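Local coordinates for Ice-binding protein 1 (Shewanella frigidimarina, PDB 6BG8) that adsorbs its bacterium onto ice and inhibits the growth of ice crystals, this chain being the C-terminal ice-binding (DUF3494) domain of the adhesin, at residues M1-P6 against D151-F156; N181-T186 against S199-A204; P108-Q113 against R126-T131. One frame throughout, in Å; residues are numbered along the deposited sequence. Where two conformers were deposited one is given.

Contact 1: residues M1-P6 against D151-F156; sequences MNPLAP and DSVFIF. With SO4 (sulfate ion), chain C.
Asn2 reaches the turn at Asp151-Val153 with both branches of its carboxamide. OD1 of Asn2 accepts the backbone N-H of Val153 at 2.9 Å, with an angle of 158° at the hydrogen; the donor lies in the plane of the side-chain C=O, on a lone pair. The other branch works differently: ND2 of Asn2 donates to O of Asp151, also at 2.9 Å, but it stands 51° above the plane of that backbone carbonyl, although the acceptor stays close to the plane of the Asn2 amide. CG of Asn2 is anti to its own N (chi1 -159°), a torsion that carries the amide across to the turn. Two bonds of opposite polarity fix its rotation and support the assignment of its oxygen and nitrogen.

The next residues meet through carbon packed on carbon and on backbone oxygens. Val153 spreads its methyls along the tail: CG1 lies 3.9 Å from CB of Pro3, while CG2 turns to CB of Ala5 at 4.2 Å. Between these branches, CB of Val153 sits 3.6 Å from O of Pro3. The CG-CD edge of the Pro3 ring lies beside O of Val153, CD at 3.6 Å. CD1 of Ile155 comes within 3.8 Å of O of Leu4 and 4.2 Å of CB of Pro3.

The irregular N-terminal tail thus lies across the start of strand 154-158 in the beta-solenoid of the ice-binding family, away from the probable ice-binding motif. Ala5 and Pro6 touch Tyr183 on strand 182-186, and Leu4, Pro6 and Ile155 pack against helix 84-103.

Contact 2: residues N181-T186 against S199-A204; sequences NIYWRT and SGNVFA
Ile182 holds out its backbone O to two donors of Asn201, N at 2.9 Å and the side-chain ND2 at 3.0 Å, which arrive from opposite faces of the carbonyl plane. The side-chain bond is the more bent, 141° at the hydrogen against 170° for the main-chain one. CG of Asn201 stands beside its own backbone N (chi1 -56°), which turns ND2 back to the carbonyl already used by that N. Tyr183 lies alongside Asn201, whose ND2 sits over one ring face, offset toward the rim. OD1 of Asn201 is engaged by Arg219. Along the same face of the sheet, CD2 of Tyr183 meets CE1 of Phe203 at 4.2 Å.

These are neighbouring parallel strands on successive coils of the ice-binding protein beta-solenoid, their axes 4.7 Å apart and Tyr183 in register with Asn201.

Trp184 points to the opposite face, toward the inside of the coil where it stacks on Phe156. Its NE1 donates to O of Ser199 at 2.9 Å, on a lone pair in the carbonyl plane and close to the plane of the indole, satisfied just where the chain turns its corner at Gly200. The main chain of Trp184 bonds both ways, N to O of Asn201 and O from N of Phe203 at 2.7 Å. Arg185 brings its CA-H to O of Phe203, but its guanidinium leads away to Thr157 and Tyr99. N of Thr186 donates to O of Phe203; its OG1, hydrogen-bonded to O of Gly188 and to OG1 of Thr190, lies 3.3 Å from CA of Ala204.

Contact 3: residues P108-Q113 against R126-T131; sequences PNAATQ and RGVYKT. With SO4 (sulfate ion), chain C.
Gln113 joins strand 112-114 to strand 127-131 as a parallel pair near one end of the beta-solenoid. The tight part is the backbone: N of Gln113 donates to O of Val128 at 2.7 Å, and O of Gln113 accepts from N of Lys130 at 2.9 Å. Next to these bonds, CG2 of Thr112 presses on CB of Lys130 at 3.5 Å, closer than carbons usually sit; the two side chains cross at a slant, while OG1 of Thr112 is turned to Asp105. On the face bearing Gln113 and Tyr129, the extended glutamine (chi2 180°) runs side by side with the tyrosine. Its NE2 comes 3.5 Å from CE2 of Tyr129, with the amide and ring planes 46° apart, a tilt that argues against a flat stack.

Toward Ala110 and Ala111 the segments draw apart (CA atoms of Ala110 and Gly127 6.9 Å apart) and water intervenes. One molecule donates to O of Ala111 at 2.6 Å and to OE1 of Gln113, and gives the N-H of Val128 an acceptor at 2.9 Å. Arg126 points away from segment 108-113; its NH1 pairs with Asp149, while NE and NH2 reach the sulfate, doubtfully, since a second conformer was deposited. Tyr129 OH, bonded to Thr125 O, also takes a hydrogen from a second water, which accepts NE2 of Gln113 at 2.7 Å.

Contacts 2 and 3 pair strands in one run of parallel strands, and contact 1 lays the N-terminal tail across strand 154-158, between them. Contacts 1 and 3, centres about 8 Å apart, involve the neighbouring strands 127-131 and 154-158, where N of Ile155 lies 2.9 Å from O of Gly127, probably hydrogen-bonded. A sulfate, probably from the crystallisation liquor, is hydrogen-bonded by N of Met1 and reached by Arg126 in one of its two conformers. Contact 2 adjoins contact 1, centres about 11 Å apart, through a probable hydrogen bond of 2.8 Å from N of Tyr183 to O of Phe154. Contacts 2 and 3 do not touch. All lie away from the ice-binding motif at Thr212-Asn215, assigned by similarity.

Contact 1: residues M1-P6 against D151-F156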
loop_
_atom_site.group_PDB
_atom_site.type_symbol
_atom_site.label_atom_id
_atom_site.label_comp_id
_atom_site.label_asym_id
_atom_site.label_seq_id
_atom_site.Cartn_x
_atom_site.Cartn_y
_atom_site.Cartn_z
ATOM N N MET A 1 -4.160 -16.903 -17.888
ATOM C CA MET A 1 -2.928 -16.160 -18.100
ATOM C C MET A 1 -2.626 -15.284 -16.897
ATOM O O MET A 1 -3.516 -14.987 -16.093
ATOM C CB MET A 1 -3.015 -15.293 -19.360
ATOM C CG MET A 1 -3.430 -16.045 -20.601
ATOM S SD MET A 1 -2.287 -17.383 -20.996
ATOM C CE MET A 1 -0.778 -16.452 -21.216
ATOM N N ASN A 2 -1.369 -14.874 -16.792
ATOM C CA ASN A 2 -0.961 -13.968 -15.731
ATOM C C ASN A 2 -1.779 -12.683 -15.809
ATOM O O ASN A 2 -1.893 -12.097 -16.894
ATOM C CB ASN A 2 0.523 -13.642 -15.858
ATOM C CG ASN A 2 1.128 -13.140 -14.561
ATOM O OD1 ASN A 2 0.624 -13.423 -13.464
ATOM N ND2 ASN A 2 2.232 -12.418 -14.675
ATOM N N PRO A 3 -2.354 -12.213 -14.704
ATOM C CA PRO A 3 -3.041 -10.915 -14.736
ATOM C C PRO A 3 -2.080 -9.798 -15.109
ATOM O O PRO A 3 -0.880 -9.855 -14.823
ATOM C CB PRO A 3 -3.551 -10.747 -13.299
ATOM C CG PRO A 3 -3.682 -12.133 -12.797
ATOM C CD PRO A 3 -2.566 -12.911 -13.423
ATOM N N LEU A 4 -2.626 -8.777 -15.761
ATOM C CA LEU A 4 -1.881 -7.557 -16.033
ATOM C C LEU A 4 -1.872 -6.691 -14.780
ATOM O O LEU A 4 -2.926 -6.411 -14.202
ATOM C CB LEU A 4 -2.510 -6.798 -17.204
ATOM C CG LEU A 4 -1.852 -5.467 -17.587
ATOM C CD1 LEU A 4 -0.418 -5.706 -18.067
ATOM C CD2 LEU A 4 -2.665 -4.744 -18.663
ATOM N N ALA A 5 -0.686 -6.308 -14.335
ATOM C CA ALA A 5 -0.597 -5.453 -13.159
ATOM C C ALA A 5 -0.959 -4.019 -13.527
ATOM O O ALA A 5 -0.809 -3.609 -14.684
ATOM C CB ALA A 5 0.813 -5.498 -12.574
ATOM N N PRO A 6 -1.429 -3.229 -12.563
ATOM C CA PRO A 6 -1.702 -1.818 -12.838
ATOM C C PRO A 6 -0.424 -1.038 -13.087
ATOM O O PRO A 6 0.672 -1.424 -12.678
ATOM C CB PRO A 6 -2.390 -1.331 -11.555
ATOM C CG PRO A 6 -1.832 -2.239 -10.478
ATOM C CD PRO A 6 -1.762 -3.590 -11.169
ATOM N N ASP A 151 7.314 -13.535 -11.961
ATOM C CA ASP A 151 6.451 -12.496 -12.505
ATOM C C ASP A 151 4.982 -12.691 -12.155
ATOM O O ASP A 151 4.151 -11.879 -12.578
ATOM C CB ASP A 151 6.606 -12.429 -14.025
ATOM C CG ASP A 151 7.987 -11.987 -14.452
ATOM O OD1 ASP A 151 8.676 -11.316 -13.660
ATOM O OD2 ASP A 151 8.380 -12.307 -15.589
ATOM N N SER A 152 4.640 -13.737 -11.399
ATOM C CA SER A 152 3.237 -14.026 -11.119
ATOM C C SER A 152 2.575 -12.874 -10.376
ATOM O O SER A 152 3.095 -12.391 -9.360
ATOM C CB SER A 152 3.106 -15.304 -10.299
ATOM O OG SER A 152 3.395 -16.435 -11.095
ATOM N N VAL A 153 1.407 -12.464 -10.868
ATOM C CA VAL A 153 0.670 -11.316 -10.347
ATOM C C VAL A 153 -0.556 -11.821 -9.597
ATOM O O VAL A 153 -1.270 -12.710 -10.080
ATOM C CB VAL A 153 0.263 -10.349 -11.474
ATOM C CG1 VAL A 153 -0.783 -9.347 -10.967
ATOM C CG2 VAL A 153 1.482 -9.615 -11.996
ATOM N N PHE A 154 -0.796 -11.257 -8.417
ATOM C CA PHE A 154 -1.950 -11.576 -7.584
ATOM C C PHE A 154 -2.721 -10.287 -7.337
ATOM O O PHE A 154 -2.150 -9.315 -6.844
ATOM C CB PHE A 154 -1.525 -12.171 -6.234
ATOM C CG PHE A 154 -0.683 -13.410 -6.335
ATOM C CD1 PHE A 154 0.645 -13.344 -6.743
ATOM C CD2 PHE A 154 -1.202 -14.633 -5.950
ATOM C CE1 PHE A 154 1.430 -14.499 -6.805
ATOM C CE2 PHE A 154 -0.426 -15.785 -6.002
ATOM C CZ PHE A 154 0.896 -15.707 -6.432
ATOM N N ILE A 155 -4.013 -10.282 -7.661
ATOM C CA ILE A 155 -4.866 -9.126 -7.419
ATOM C C ILE A 155 -6.050 -9.586 -6.595
ATOM O O ILE A 155 -6.762 -10.523 -6.982
ATOM C CB ILE A 155 -5.330 -8.470 -8.727
ATOM C CG1 ILE A 155 -4.126 -7.868 -9.455
ATOM C CG2 ILE A 155 -6.387 -7.401 -8.444
ATOM C CD1 ILE A 155 -4.413 -7.433 -10.884
ATOM N N PHE A 156 -6.245 -8.941 -5.455
ATOM C CA PHE A 156 -7.415 -9.131 -4.609
ATOM C C PHE A 156 -8.216 -7.846 -4.641
ATOM O O PHE A 156 -7.694 -6.780 -4.301
ATOM C CB PHE A 156 -7.005 -9.488 -3.184
ATOM C CG PHE A 156 -6.247 -10.769 -3.102
ATOM C CD1 PHE A 156 -4.868 -10.792 -3.272
ATOM C CD2 PHE A 156 -6.917 -11.963 -2.905
ATOM C CE1 PHE A 156 -4.176 -11.997 -3.222
ATOM C CE2 PHE A 156 -6.234 -13.155 -2.859
ATOM C CZ PHE A 156 -4.865 -13.171 -3.020
HETATM S S SO4 C . -2.392 -18.718 -15.049
HETATM O O1 SO4 C . -1.527 -18.010 -15.984
HETATM O O2 SO4 C . -3.786 -18.675 -15.474
HETATM O O3 SO4 C . -1.842 -20.053 -14.873
HETATM O O4 SO4 C . -2.429 -18.134 -13.730
#

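Contact 2: residues N181-T186 against S199-A204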
loop_
_atom_site.group_PDB
_atom_site.type_symbol
_atom_site.label_atom_id
_atom_site.label_comp_id
_atom_site.label_asym_id
_atom_site.label_seq_id
_atom_site.Cartn_x
_atom_site.Cartn_y
_atom_site.Cartn_z
ATOM N N ASN A 181 4.444 -7.736 -6.777
ATOM C CA ASN A 181 3.464 -8.213 -7.745
ATOM C C ASN A 181 2.129 -8.590 -7.110
ATOM O O ASN A 181 1.288 -9.199 -7.782
ATOM C CB ASN A 181 4.033 -9.406 -8.522
ATOM C CG ASN A 181 5.219 -9.022 -9.390
ATOM O OD1 ASN A 181 5.304 -7.897 -9.879
ATOM N ND2 ASN A 181 6.139 -9.957 -9.588
ATOM N N ILE A 182 1.906 -8.243 -5.844
ATOM C CA ILE A 182 0.651 -8.506 -5.150
ATOM C C ILE A 182 -0.076 -7.186 -4.947
ATOM O O ILE A 182 0.539 -6.188 -4.559
ATOM C CB ILE A 182 0.901 -9.202 -3.800
ATOM C CG1 ILE A 182 1.682 -10.498 -4.022
ATOM C CG2 ILE A 182 -0.418 -9.466 -3.088
ATOM C CD1 ILE A 182 2.383 -10.960 -2.763
ATOM N N TYR A 183 -1.387 -7.191 -5.177
ATOM C CA TYR A 183 -2.196 -5.974 -5.145
ATOM C C TYR A 183 -3.480 -6.225 -4.377
ATOM O O TYR A 183 -4.165 -7.223 -4.615
ATOM C CB TYR A 183 -2.519 -5.500 -6.566
ATOM C CG TYR A 183 -1.282 -5.166 -7.357
ATOM C CD1 TYR A 183 -0.611 -6.146 -8.075
ATOM C CD2 TYR A 183 -0.775 -3.872 -7.377
ATOM C CE1 TYR A 183 0.533 -5.849 -8.788
ATOM C CE2 TYR A 183 0.359 -3.564 -8.089
ATOM C CZ TYR A 183 1.013 -4.557 -8.792
ATOM O OH TYR A 183 2.152 -4.253 -9.503
ATOM N N TRP A 184 -3.796 -5.323 -3.455
ATOM C CA TRP A 184 -4.997 -5.393 -2.642
ATOM C C TRP A 184 -5.802 -4.129 -2.889
ATOM O O TRP A 184 -5.295 -3.025 -2.687
ATOM C CB TRP A 184 -4.659 -5.498 -1.151
ATOM C CG TRP A 184 -3.771 -6.644 -0.789
ATOM C CD1 TRP A 184 -2.406 -6.640 -0.714
ATOM C CD2 TRP A 184 -4.190 -7.970 -0.450
ATOM N NE1 TRP A 184 -1.951 -7.888 -0.351
ATOM C CE2 TRP A 184 -3.029 -8.720 -0.183
ATOM C CE3 TRP A 184 -5.437 -8.592 -0.340
ATOM C CZ2 TRP A 184 -3.078 -10.062 0.175
ATOM C CZ3 TRP A 184 -5.483 -9.935 0.020
ATOM C CH2 TRP A 184 -4.311 -10.652 0.268
ATOM N N ARG A 185 -7.059 -4.285 -3.289
ATOM C CA ARG A 185 -7.932 -3.146 -3.578
ATOM C C ARG A 185 -9.186 -3.297 -2.735
ATOM O O ARG A 185 -9.925 -4.268 -2.904
ATOM C CB ARG A 185 -8.297 -3.099 -5.065
ATOM C CG ARG A 185 -8.972 -1.812 -5.563
ATOM C CD ARG A 185 -10.442 -1.674 -5.131
ATOM N NE ARG A 185 -11.312 -2.765 -5.576
ATOM C CZ ARG A 185 -12.641 -2.683 -5.615
ATOM N NH1 ARG A 185 -13.254 -1.558 -5.241
ATOM N NH2 ARG A 185 -13.363 -3.721 -6.021
ATOM N N THR A 186 -9.451 -2.337 -1.852
ATOM C CA THR A 186 -10.677 -2.369 -1.064
ATOM C C THR A 186 -11.498 -1.121 -1.344
ATOM O O THR A 186 -10.959 -0.008 -1.356
ATOM C CB THR A 186 -10.393 -2.485 0.444
ATOM O OG1 THR A 186 -9.609 -1.374 0.885
ATOM C CG2 THR A 186 -9.655 -3.789 0.754
ATOM N N SER A 199 2.262 -8.643 2.932
ATOM C CA SER A 199 2.923 -8.390 1.655
ATOM C C SER A 199 1.917 -7.865 0.642
ATOM O O SER A 199 0.811 -8.400 0.533
ATOM C CB SER A 199 3.560 -9.675 1.099
ATOM O OG SER A 199 4.779 -9.959 1.762
ATOM N N GLY A 200 2.296 -6.834 -0.103
ATOM C CA GLY A 200 1.499 -6.372 -1.226
ATOM C C GLY A 200 1.277 -4.871 -1.221
ATOM O O GLY A 200 1.561 -4.163 -0.257
ATOM N N ASN A 201 0.748 -4.392 -2.350
ATOM C CA ASN A 201 0.427 -2.981 -2.535
ATOM C C ASN A 201 -1.042 -2.769 -2.195
ATOM O O ASN A 201 -1.927 -3.256 -2.905
ATOM C CB ASN A 201 0.722 -2.539 -3.966
ATOM C CG ASN A 201 2.154 -2.802 -4.367
ATOM O OD1 ASN A 201 3.047 -2.021 -4.040
ATOM N ND2 ASN A 201 2.389 -3.914 -5.069
ATOM N N VAL A 202 -1.301 -2.013 -1.136
ATOM C CA VAL A 202 -2.662 -1.811 -0.649
ATOM C C VAL A 202 -3.218 -0.526 -1.255
ATOM O O VAL A 202 -2.638 0.549 -1.079
ATOM C CB VAL A 202 -2.690 -1.755 0.886
ATOM C CG1 VAL A 202 -4.100 -1.524 1.392
ATOM C CG2 VAL A 202 -2.120 -3.039 1.473
ATOM N N PHE A 203 -4.332 -0.638 -1.977
ATOM C CA PHE A 203 -5.089 0.505 -2.498
ATOM C C PHE A 203 -6.453 0.512 -1.809
ATOM O O PHE A 203 -7.420 -0.074 -2.307
ATOM C CB PHE A 203 -5.246 0.419 -4.017
ATOM C CG PHE A 203 -3.963 0.596 -4.772
ATOM C CD1 PHE A 203 -3.038 -0.443 -4.851
ATOM C CD2 PHE A 203 -3.696 1.791 -5.437
ATOM C CE1 PHE A 203 -1.860 -0.286 -5.562
ATOM C CE2 PHE A 203 -2.519 1.956 -6.145
ATOM C CZ PHE A 203 -1.604 0.914 -6.208
ATOM N N ALA A 204 -6.527 1.168 -0.650
ATOM C CA ALA A 204 -7.780 1.299 0.082
ATOM C C ALA A 204 -8.473 2.586 -0.336
ATOM O O ALA A 204 -7.850 3.651 -0.352
ATOM C CB ALA A 204 -7.534 1.310 1.591
#

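Contact 3: residues P108-Q113 against R126-T131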
loop_
_atom_site.group_PDB
_atom_site.type_symbol
_atom_site.label_atom_id
_atom_site.label_comp_id
_atom_site.label_asym_id
_atom_site.label_seq_id
_atom_site.Cartn_x
_atom_site.Cartn_y
_atom_site.Cartn_z
ATOM N N PRO A 108 -7.703 -6.927 -17.743
ATOM C CA PRO A 108 -7.622 -7.038 -19.210
ATOM C C PRO A 108 -7.093 -8.374 -19.707
ATOM O O PRO A 108 -7.456 -8.782 -20.819
ATOM C CB PRO A 108 -6.691 -5.878 -19.595
ATOM C CG PRO A 108 -6.876 -4.880 -18.506
ATOM C CD PRO A 108 -7.054 -5.695 -17.254
ATOM N N ASN A 109 -6.276 -9.084 -18.924
ATOM C CA ASN A 109 -5.594 -10.280 -19.411
ATOM C C ASN A 109 -5.910 -11.542 -18.621
ATOM O O ASN A 109 -5.309 -12.589 -18.895
ATOM C CB ASN A 109 -4.079 -10.060 -19.415
ATOM C CG ASN A 109 -3.645 -9.097 -20.486
ATOM O OD1 ASN A 109 -4.434 -8.752 -21.365
ATOM N ND2 ASN A 109 -2.388 -8.664 -20.433
ATOM N N ALA A 110 -6.828 -11.491 -17.660
ATOM C CA ALA A 110 -7.103 -12.675 -16.860
ATOM C C ALA A 110 -8.562 -12.695 -16.451
ATOM O O ALA A 110 -9.165 -11.649 -16.197
ATOM C CB ALA A 110 -6.216 -12.730 -15.609
ATOM N N ALA A 111 -9.116 -13.902 -16.365
ATOM C CA ALA A 111 -10.493 -14.083 -15.930
ATOM C C ALA A 111 -10.588 -13.992 -14.412
ATOM O O ALA A 111 -9.694 -14.428 -13.683
ATOM C CB ALA A 111 -11.035 -15.431 -16.409
ATOM N N THR A 112 -11.698 -13.430 -13.942
ATOM C CA THR A 112 -11.919 -13.221 -12.515
ATOM C C THR A 112 -12.303 -14.515 -11.798
ATOM O O THR A 112 -13.133 -15.292 -12.281
ATOM C CB THR A 112 -13.019 -12.177 -12.318
ATOM O OG1 THR A 112 -12.710 -11.005 -13.086
ATOM C CG2 THR A 112 -13.137 -11.802 -10.862
ATOM N N GLN A 113 -11.700 -14.729 -10.630
ATOM C CA GLN A 113 -12.023 -15.822 -9.725
ATOM C C GLN A 113 -12.699 -15.274 -8.474
ATOM O O GLN A 113 -12.641 -14.074 -8.179
ATOM C CB GLN A 113 -10.767 -16.601 -9.321
ATOM C CG GLN A 113 -9.935 -17.092 -10.481
ATOM C CD GLN A 113 -8.703 -17.845 -10.026
ATOM O OE1 GLN A 113 -7.580 -17.494 -10.395
ATOM N NE2 GLN A 113 -8.905 -18.886 -9.214
ATOM N N ARG A 126 -1.586 -17.436 -8.675
ATOM C CA ARG A 126 -1.781 -16.111 -9.243
ATOM C C ARG A 126 -3.152 -16.004 -9.900
ATOM O O ARG A 126 -3.786 -17.002 -10.264
ATOM C CB ARG A 126 -0.686 -15.793 -10.255
ATOM C CG ARG A 126 -0.851 -16.496 -11.570
ATOM C CD ARG A 126 0.508 -16.782 -12.152
ATOM N NE ARG A 126 0.449 -17.127 -13.562
ATOM C CZ ARG A 126 1.470 -16.994 -14.397
ATOM N NH1 ARG A 126 2.629 -16.512 -13.959
ATOM N NH2 ARG A 126 1.325 -17.332 -15.673
ATOM N N GLY A 127 -3.613 -14.778 -10.043
ATOM C CA GLY A 127 -4.909 -14.532 -10.626
ATOM C C GLY A 127 -5.530 -13.292 -10.019
ATOM O O GLY A 127 -4.882 -12.544 -9.290
ATOM N N VAL A 128 -6.811 -13.118 -10.339
ATOM C CA VAL A 128 -7.644 -12.002 -9.901
ATOM C C VAL A 128 -8.771 -12.576 -9.063
ATOM O O VAL A 128 -9.580 -13.367 -9.568
ATOM C CB VAL A 128 -8.227 -11.222 -11.087
ATOM C CG1 VAL A 128 -9.155 -10.104 -10.575
ATOM C CG2 VAL A 128 -7.120 -10.676 -11.967
ATOM N N TYR A 129 -8.847 -12.157 -7.803
ATOM C CA TYR A 129 -9.812 -12.694 -6.852
ATOM C C TYR A 129 -10.729 -11.572 -6.397
ATOM O O TYR A 129 -10.272 -10.605 -5.776
ATOM C CB TYR A 129 -9.087 -13.332 -5.660
ATOM C CG TYR A 129 -8.217 -14.492 -6.064
ATOM C CD1 TYR A 129 -6.894 -14.299 -6.449
ATOM C CD2 TYR A 129 -8.727 -15.784 -6.114
ATOM C CE1 TYR A 129 -6.101 -15.359 -6.831
ATOM C CE2 TYR A 129 -7.933 -16.857 -6.494
ATOM C CZ TYR A 129 -6.619 -16.635 -6.852
ATOM O OH TYR A 129 -5.824 -17.692 -7.245
ATOM N N LYS A 130 -12.018 -11.702 -6.708
ATOM C CA LYS A 130 -12.993 -10.638 -6.496
ATOM C C LYS A 130 -14.098 -11.108 -5.561
ATOM O O LYS A 130 -14.544 -12.259 -5.636
ATOM C CB LYS A 130 -13.597 -10.193 -7.826
ATOM C CG LYS A 130 -14.545 -9.005 -7.722
ATOM C CD LYS A 130 -15.097 -8.681 -9.103
ATOM C CE LYS A 130 -16.240 -7.665 -9.043
ATOM N NZ LYS A 130 -15.828 -6.382 -8.398
ATOM N N THR A 131 -14.520 -10.211 -4.671
ATOM C CA THR A 131 -15.722 -10.400 -3.877
ATOM C C THR A 131 -16.292 -9.027 -3.578
ATOM O O THR A 131 -15.553 -8.042 -3.489
ATOM C CB THR A 131 -15.468 -11.157 -2.566
ATOM O OG1 THR A 131 -16.706 -11.315 -1.847
ATOM C CG2 THR A 131 -14.483 -10.403 -1.703
HETATM S S SO4 C . -2.392 -18.718 -15.049
HETATM O O1 SO4 C . -1.527 -18.010 -15.984
HETATM O O2 SO4 C . -3.786 -18.675 -15.474
HETATM O O3 SO4 C . -1.842 -20.053 -14.873
HETATM O O4 SO4 C . -2.429 -18.134 -13.730
HETATM O O HOH W 1 -7.585 -15.103 -12.309
HETATM O O HOH W 2 -6.824 -20.469 -8.606
#